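Local coordinates for protein lysyl oxidase (Pichia pastoris, PDB 1W7C) that probably oxidises primary amines, including lysine side chains, to aldehydes with the help of copper and a topaquinone cofactor, at residues 494-499 / 673-678; 554-559 / 571-576; 327-332 / 678-683. All blocks are in the same frame, centred on the assembly; numbering follows the deposited sequence.

Contact 1. Residues 494-499 / 673-678; sequences YKVDLD and FMLTPF. With CA (calcium ion), chain D.
F673 holds its CG between the backbone N and the carbonyl carbon (chi1 62°), which sends the ring toward Y494 and V496. V496 is turned with CG1 anti to its backbone N (chi1 -176°), and its two methyls divide their contacts: CG2 goes to the F673 ring and CG1 to L675. The two rings form an edge-to-face (T-shaped) pair, with centroids 5.7 Å apart and planes at 76°. In it the edge of F673 is directed at one face of Y494, and F673 CE2 stands 4.0 Å from Y494 CD1. V496 CG2 comes to 3.9 Å from F673 CZ at an oblique angle to the ring. Further along, V496 CG1 lies 3.8 Å from L675 CD1 as the two side chains pass in opposite directions. L675 CD2 makes a looser approach, 4.3 Å, to L498 CD1. All five touching residues are buried and no hydrogen bond crosses, so the contact is purely apolar. L498 also looks the other way through its backbone: its O binds the calcium ion at 2.4 Å, and OD1 of D497 and OD1 of D499 bind the same ion at 2.3 Å each. D643 and I644 supply further protein ligands. The strands run almost parallel with axes 11.3 Å apart, too far for backbone pairing, consistent with facing layers of the beta sandwich known for the copper amine oxidase enzyme domain. Strand 488-498 lies between 329-344 and 642-654; strand 670-678 lies between 452-458 and 569-576. V454 of 452-458 touches the side chains of both Y494 and F673, and M674 and T676 pack against the second subunit.

Contact 2. Residues 554-559 / 571-576; sequences ILLIES and AYNIMP
L556 and N573 sit opposite each other in a non-hydrogen-bonded pair of two neighbouring antiparallel strands in the beta sandwich. The next pair, I557 with Y572, is hydrogen-bonded in both directions, with I557 N 2.9 Å from Y572 O. From its backbone the N573 side chain leaves with CG anti to N (chi1 168°), which swings the amide across to strand 554-559. Its CB rests 3.7 Å from L556 CD2, and CG lies 3.9 Å from I554 CG2. At the tip, ND2 spends one N-H on L555 O, 3.0 Å away and nearly straight at 163°, with the acceptor close to the amide plane. A second donor, I574 N, reaches L555 O at 3.1 Å from the opposite face of the carbonyl plane, so L555 O accepts twice, the bond from I574 N being the more bent (147°). Replacing N573 by a leucine would remove the amide donor and is likely to leave L555 O with I574 N as its one donor across the strands, and the bridging water without one of its ties. On the side of the strand pair away from N573, I574 CD1 packs against I557 CG1, and both isoleucines touch L498. ND2 also donates to a bridging water, which accepts from ND2 at 3.0 Å and from L555 N and gives a proton to I574 O at 2.7 Å.

Contact 3. Residues 327-332 / 678-683; sequences KGERIV and FNYFDS
Y680 drives its phenol toward I331 and E329. Its CG is anti to the backbone N (chi1 -178°), which extends the ring away from the loop 678-683 and carries OH to the far strand. There OH is 3.4 Å from I331 CG2, and CZ of the same tyrosine is 3.8 Å from that methyl. I331 takes the conformation with CG1 between N and the carbonyl carbon (chi1 62°); this leaves CG2 beside the backbone N, where it meets the phenol obliquely. E329 runs past Y680 in the opposite direction with its chain extended beyond CG, and its CB comes to 3.6 Å from Y680 OH. No direct hydrogen bond crosses the contact. Instead, two waters near the plane of the Y680 ring lie at 2.7 and 2.8 Å from OH. The farther one donates to R330 O at 2.7 Å and so ties the phenol to the strand backbone; the link of the nearer one to E329 OE1 is long and less certain. The carboxylate of E329 has its main partner in R570, which also makes a cation-pi contact with the Y680 ring. F681 turns one face to Y680 CD2, which sits over the centre of its ring. In the fold, the loop leaving strand 670-678 thus meets the start of strand 329-344, where I331 and V332 face I324 of strand 318-326 in a classic beta bulge, with Y572 of strand 569-576 edge-to-face with Y680 and touching I331.

In the fold
The centres of contacts 1 and 2 are about 7 Å apart, and each is about 12 Å from that of contact 3. Strand 670-678 joins the first two: T676 O and N573 N are 2.8 Å apart, a probable hydrogen bond. Contacts 2 and 3 meet where A571 O lies 2.9 Å from F678 N, and contacts 1 and 3 where D499 N lies 2.9 Å from I331 O. The calcium ion belongs to contact 1, with side-chain atoms of I557 about 6 Å and of R330 about 8 Å from it. None of the copper ligands falls within these segments; all three contacts do touch the second subunit.

Contact 1. Residues 494-499 / 673-678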
# COMPACT_ATOMS: atom_id res chain seq x y z
N TYR A 494 -5.39 12.90 10.92
CA TYR A 494 -5.61 12.02 12.05
C TYR A 494 -4.80 12.49 13.26
O TYR A 494 -3.61 12.73 13.18
CB TYR A 494 -5.18 10.60 11.71
CG TYR A 494 -6.02 9.90 10.65
CD1 TYR A 494 -5.78 10.15 9.30
CD2 TYR A 494 -7.01 9.02 10.98
CE1 TYR A 494 -6.55 9.53 8.33
CE2 TYR A 494 -7.77 8.39 10.04
CZ TYR A 494 -7.52 8.65 8.70
OH TYR A 494 -8.26 7.99 7.74
N LYS A 495 -5.47 12.57 14.40
CA LYS A 495 -4.81 12.79 15.68
C LYS A 495 -4.36 11.44 16.21
O LYS A 495 -5.19 10.56 16.47
CB LYS A 495 -5.76 13.46 16.66
CG LYS A 495 -5.12 13.88 17.96
CD LYS A 495 -6.18 14.41 18.91
CE LYS A 495 -5.59 14.98 20.21
NZ LYS A 495 -6.71 15.34 21.15
N VAL A 496 -3.05 11.24 16.31
CA VAL A 496 -2.47 9.98 16.72
C VAL A 496 -1.69 10.24 18.00
O VAL A 496 -0.49 10.59 17.98
CB VAL A 496 -1.54 9.40 15.60
CG1 VAL A 496 -1.01 8.04 15.98
CG2 VAL A 496 -2.24 9.32 14.25
N ASP A 497 -2.36 10.09 19.13
CA ASP A 497 -1.75 10.37 20.42
C ASP A 497 -1.14 9.08 20.95
O ASP A 497 -1.61 8.43 21.87
CB ASP A 497 -2.78 10.98 21.36
CG ASP A 497 -2.21 11.34 22.69
OD1 ASP A 497 -0.94 11.34 22.84
OD2 ASP A 497 -2.99 11.67 23.62
N LEU A 498 0.01 8.76 20.36
CA LEU A 498 0.86 7.66 20.80
C LEU A 498 1.38 8.02 22.19
O LEU A 498 1.83 9.15 22.39
CB LEU A 498 2.05 7.46 19.82
CG LEU A 498 1.71 6.59 18.61
CD1 LEU A 498 2.60 6.99 17.41
CD2 LEU A 498 1.89 5.13 18.92
N ASP A 499 1.41 7.04 23.08
CA ASP A 499 2.00 7.16 24.41
C ASP A 499 2.85 5.88 24.57
O ASP A 499 2.38 4.86 25.09
CB ASP A 499 0.93 7.18 25.52
CG ASP A 499 0.21 8.49 25.68
OD1 ASP A 499 0.58 9.53 25.10
OD2 ASP A 499 -0.81 8.49 26.46
N PHE A 673 -1.38 4.56 6.53
CA PHE A 673 -0.12 4.58 7.27
C PHE A 673 -0.19 3.46 8.32
O PHE A 673 -1.27 2.96 8.66
CB PHE A 673 0.21 5.91 7.97
CG PHE A 673 -0.79 6.33 9.03
CD1 PHE A 673 -0.62 5.99 10.37
CD2 PHE A 673 -1.85 7.14 8.70
CE1 PHE A 673 -1.51 6.42 11.33
CE2 PHE A 673 -2.73 7.59 9.66
CZ PHE A 673 -2.56 7.23 10.99
N MET A 674 0.99 3.04 8.79
CA MET A 674 1.09 2.01 9.82
C MET A 674 1.81 2.59 11.06
O MET A 674 2.66 3.45 10.96
CB MET A 674 1.86 0.78 9.33
CG MET A 674 1.03 -0.20 8.55
SD MET A 674 2.00 -1.57 7.97
CE MET A 674 0.85 -2.70 7.69
N LEU A 675 1.43 2.00 12.19
CA LEU A 675 2.10 2.19 13.46
C LEU A 675 2.62 0.81 13.83
O LEU A 675 1.85 -0.10 14.12
CB LEU A 675 1.11 2.67 14.53
CG LEU A 675 0.34 3.95 14.15
CD1 LEU A 675 -0.60 4.31 15.28
CD2 LEU A 675 1.26 5.12 13.81
N THR A 676 3.95 0.68 13.82
CA THR A 676 4.57 -0.63 13.98
C THR A 676 5.61 -0.64 15.09
O THR A 676 6.38 0.31 15.23
CB THR A 676 5.09 -1.18 12.63
OG1 THR A 676 5.42 -2.59 12.76
CG2 THR A 676 6.32 -0.49 12.16
N PRO A 677 5.64 -1.68 15.93
CA PRO A 677 6.64 -1.71 16.99
C PRO A 677 8.06 -1.64 16.46
O PRO A 677 8.37 -2.27 15.44
CB PRO A 677 6.40 -3.07 17.64
CG PRO A 677 5.05 -3.42 17.32
CD PRO A 677 4.75 -2.85 15.97
N PHE A 678 8.92 -0.90 17.16
CA PHE A 678 10.31 -0.72 16.80
C PHE A 678 11.13 -0.70 18.07
O PHE A 678 11.13 0.27 18.80
CB PHE A 678 10.43 0.58 16.02
CG PHE A 678 11.77 0.82 15.38
CD1 PHE A 678 11.94 0.60 14.03
CD2 PHE A 678 12.87 1.27 16.12
CE1 PHE A 678 13.15 0.81 13.43
CE2 PHE A 678 14.11 1.50 15.49
CZ PHE A 678 14.22 1.26 14.14
CA CA D . 1.21 11.09 23.56
O HOH W 1 3.52 10.79 24.22

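Contact 2. Residues 554-559 / 571-576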
# COMPACT_ATOMS: atom_id res chain seq x y z
N ILE A 554 13.49 6.86 8.98
CA ILE A 554 12.48 6.16 9.81
C ILE A 554 12.10 7.09 10.95
O ILE A 554 12.97 7.55 11.68
CB ILE A 554 13.07 4.82 10.39
CG1 ILE A 554 13.32 3.82 9.24
CG2 ILE A 554 12.20 4.24 11.51
CD1 ILE A 554 14.13 2.58 9.66
N LEU A 555 10.80 7.34 11.09
CA LEU A 555 10.26 8.25 12.12
C LEU A 555 9.72 7.43 13.30
O LEU A 555 8.89 6.54 13.14
CB LEU A 555 9.12 9.10 11.58
CG LEU A 555 8.44 10.05 12.57
CD1 LEU A 555 9.36 11.09 13.05
CD2 LEU A 555 7.20 10.68 11.93
N LEU A 556 10.19 7.78 14.49
CA LEU A 556 9.84 7.08 15.71
C LEU A 556 9.21 8.00 16.75
O LEU A 556 9.66 9.14 16.93
CB LEU A 556 11.07 6.42 16.36
CG LEU A 556 11.90 5.44 15.55
CD1 LEU A 556 13.10 4.97 16.34
CD2 LEU A 556 11.05 4.29 15.02
N ILE A 557 8.26 7.44 17.50
CA ILE A 557 7.92 7.93 18.80
C ILE A 557 8.50 6.96 19.82
O ILE A 557 8.13 5.79 19.85
CB ILE A 557 6.42 8.10 18.98
CG1 ILE A 557 5.81 9.00 17.89
CG2 ILE A 557 6.10 8.61 20.40
CD1 ILE A 557 6.33 10.39 17.79
N GLU A 558 9.43 7.46 20.63
CA GLU A 558 10.16 6.67 21.62
C GLU A 558 9.68 6.99 23.03
O GLU A 558 9.33 8.12 23.35
CB GLU A 558 11.66 7.06 21.60
CG GLU A 558 12.38 6.83 20.29
CD GLU A 558 13.84 7.23 20.36
OE1 GLU A 558 14.31 7.77 21.42
OE2 GLU A 558 14.57 7.06 19.33
N SER A 559 9.69 5.98 23.89
CA SER A 559 9.62 6.25 25.33
C SER A 559 10.82 7.12 25.71
O SER A 559 11.93 6.85 25.28
CB SER A 559 9.70 4.96 26.09
OG SER A 559 9.62 5.23 27.49
N ALA A 571 9.92 1.91 21.13
CA ALA A 571 9.41 2.86 20.14
C ALA A 571 8.34 2.26 19.26
O ALA A 571 8.19 1.05 19.16
CB ALA A 571 10.56 3.39 19.28
N TYR A 572 7.57 3.15 18.64
CA TYR A 572 6.70 2.81 17.52
C TYR A 572 7.13 3.66 16.34
O TYR A 572 7.44 4.85 16.47
CB TYR A 572 5.19 3.02 17.85
CG TYR A 572 4.47 1.75 18.22
CD1 TYR A 572 4.69 1.12 19.44
CD2 TYR A 572 3.57 1.16 17.35
CE1 TYR A 572 4.06 -0.06 19.75
CE2 TYR A 572 2.91 -0.03 17.66
CZ TYR A 572 3.16 -0.66 18.87
OH TYR A 572 2.55 -1.83 19.22
N ASN A 573 7.15 2.99 15.19
CA ASN A 573 7.48 3.64 13.91
C ASN A 573 6.19 4.02 13.22
O ASN A 573 5.33 3.17 13.04
CB ASN A 573 8.33 2.64 13.10
CG ASN A 573 8.55 2.99 11.64
OD1 ASN A 573 8.68 2.04 10.83
ND2 ASN A 573 8.68 4.23 11.29
N ILE A 574 6.10 5.31 12.87
CA ILE A 574 5.02 5.81 12.01
C ILE A 574 5.51 5.67 10.57
O ILE A 574 6.41 6.42 10.15
CB ILE A 574 4.67 7.27 12.31
CG1 ILE A 574 4.37 7.48 13.80
CG2 ILE A 574 3.50 7.70 11.44
CD1 ILE A 574 4.11 8.93 14.18
N MET A 575 4.95 4.69 9.86
CA MET A 575 5.46 4.26 8.54
C MET A 575 4.42 4.69 7.49
O MET A 575 3.30 4.22 7.52
CB MET A 575 5.58 2.71 8.59
CG MET A 575 6.02 2.14 7.28
SD MET A 575 6.08 0.33 7.28
CE MET A 575 6.35 0.04 8.90
N PRO A 576 4.79 5.55 6.55
CA PRO A 576 3.83 5.90 5.50
C PRO A 576 3.58 4.75 4.54
O PRO A 576 4.47 3.97 4.27
CB PRO A 576 4.50 7.05 4.77
CG PRO A 576 5.99 6.81 5.00
CD PRO A 576 6.10 6.22 6.39
O HOH W 2 8.92 6.29 9.10

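Contact 3. Residues 327-332 / 678-683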
# COMPACT_ATOMS: atom_id res chain seq x y z
N LYS A 327 -1.11 -6.33 24.53
CA LYS A 327 -0.48 -7.12 25.60
C LYS A 327 -0.42 -6.36 26.91
O LYS A 327 0.61 -6.35 27.60
CB LYS A 327 0.88 -7.67 25.13
CG LYS A 327 0.71 -8.70 24.02
CD LYS A 327 2.02 -9.41 23.67
CE LYS A 327 1.74 -10.57 22.71
NZ LYS A 327 1.09 -11.70 23.43
N GLY A 328 -1.52 -5.70 27.24
CA GLY A 328 -1.70 -5.09 28.55
C GLY A 328 -1.08 -3.72 28.74
O GLY A 328 -1.11 -3.19 29.84
N GLU A 329 -0.52 -3.14 27.68
CA GLU A 329 0.05 -1.82 27.77
C GLU A 329 -0.61 -0.88 26.77
O GLU A 329 -0.76 -1.23 25.60
CB GLU A 329 1.57 -1.85 27.49
CG GLU A 329 2.38 -2.73 28.44
CD GLU A 329 3.87 -2.62 28.18
OE1 GLU A 329 4.39 -3.38 27.36
OE2 GLU A 329 4.53 -1.72 28.74
N ARG A 330 -0.97 0.33 27.21
CA ARG A 330 -1.48 1.33 26.30
C ARG A 330 -0.37 1.78 25.35
O ARG A 330 0.71 2.15 25.80
CB ARG A 330 -1.95 2.56 27.07
CG ARG A 330 -2.51 3.64 26.22
CD ARG A 330 -2.92 4.90 26.98
NE ARG A 330 -3.86 4.50 28.03
CZ ARG A 330 -3.61 4.39 29.33
NH1 ARG A 330 -2.50 4.85 29.88
NH2 ARG A 330 -4.55 3.85 30.10
N ILE A 331 -0.66 1.74 24.07
CA ILE A 331 0.19 2.36 23.06
C ILE A 331 -0.36 3.67 22.50
O ILE A 331 0.42 4.51 22.08
CB ILE A 331 0.56 1.39 21.93
CG1 ILE A 331 -0.66 0.90 21.16
CG2 ILE A 331 1.41 0.23 22.44
CD1 ILE A 331 -0.33 0.35 19.81
N VAL A 332 -1.68 3.82 22.49
CA VAL A 332 -2.29 5.05 21.93
C VAL A 332 -3.45 5.45 22.86
O VAL A 332 -4.39 4.68 23.06
CB VAL A 332 -2.85 4.82 20.49
CG1 VAL A 332 -3.63 6.05 20.01
CG2 VAL A 332 -1.76 4.44 19.53
N PHE A 678 8.92 -0.90 17.16
CA PHE A 678 10.31 -0.72 16.80
C PHE A 678 11.13 -0.70 18.07
O PHE A 678 11.13 0.27 18.80
CB PHE A 678 10.43 0.58 16.02
CG PHE A 678 11.77 0.82 15.38
CD1 PHE A 678 11.94 0.60 14.03
CD2 PHE A 678 12.87 1.27 16.12
CE1 PHE A 678 13.15 0.81 13.43
CE2 PHE A 678 14.11 1.50 15.49
CZ PHE A 678 14.22 1.26 14.14
N ASN A 679 11.75 -1.84 18.37
CA ASN A 679 12.42 -2.01 19.66
C ASN A 679 11.49 -1.89 20.87
O ASN A 679 11.92 -1.66 21.98
CB ASN A 679 13.64 -1.07 19.76
CG ASN A 679 14.67 -1.39 18.74
OD1 ASN A 679 14.85 -2.54 18.34
ND2 ASN A 679 15.40 -0.37 18.33
N TYR A 680 10.19 -2.06 20.63
CA TYR A 680 9.18 -1.91 21.65
C TYR A 680 9.20 -3.13 22.58
O TYR A 680 8.88 -3.03 23.77
CB TYR A 680 7.80 -1.74 21.00
CG TYR A 680 6.69 -1.53 21.98
CD1 TYR A 680 6.53 -0.32 22.62
CD2 TYR A 680 5.78 -2.56 22.27
CE1 TYR A 680 5.53 -0.12 23.52
CE2 TYR A 680 4.78 -2.37 23.15
CZ TYR A 680 4.64 -1.16 23.78
OH TYR A 680 3.63 -1.04 24.69
N PHE A 681 9.54 -4.29 22.02
CA PHE A 681 9.82 -5.51 22.74
C PHE A 681 11.28 -5.92 22.50
O PHE A 681 12.01 -5.26 21.76
CB PHE A 681 8.87 -6.62 22.26
CG PHE A 681 7.39 -6.32 22.43
CD1 PHE A 681 6.81 -6.19 23.69
CD2 PHE A 681 6.55 -6.27 21.31
CE1 PHE A 681 5.47 -5.95 23.82
CE2 PHE A 681 5.17 -6.06 21.46
CZ PHE A 681 4.64 -5.92 22.70
N ASP A 682 11.69 -7.04 23.07
CA ASP A 682 12.95 -7.65 22.75
C ASP A 682 12.92 -8.47 21.45
O ASP A 682 13.98 -8.79 20.90
CB ASP A 682 13.40 -8.58 23.89
CG ASP A 682 13.79 -7.85 25.13
OD1 ASP A 682 13.99 -6.62 25.10
OD2 ASP A 682 13.98 -8.51 26.19
N SER A 683 11.73 -8.80 20.99
CA SER A 683 11.54 -9.66 19.85
C SER A 683 10.17 -9.38 19.22
O SER A 683 9.33 -8.66 19.77
CB SER A 683 11.66 -11.13 20.27
OG SER A 683 10.65 -11.44 21.23
O HOH W 3 2.52 -3.53 24.76
O HOH W 4 3.29 1.46 25.90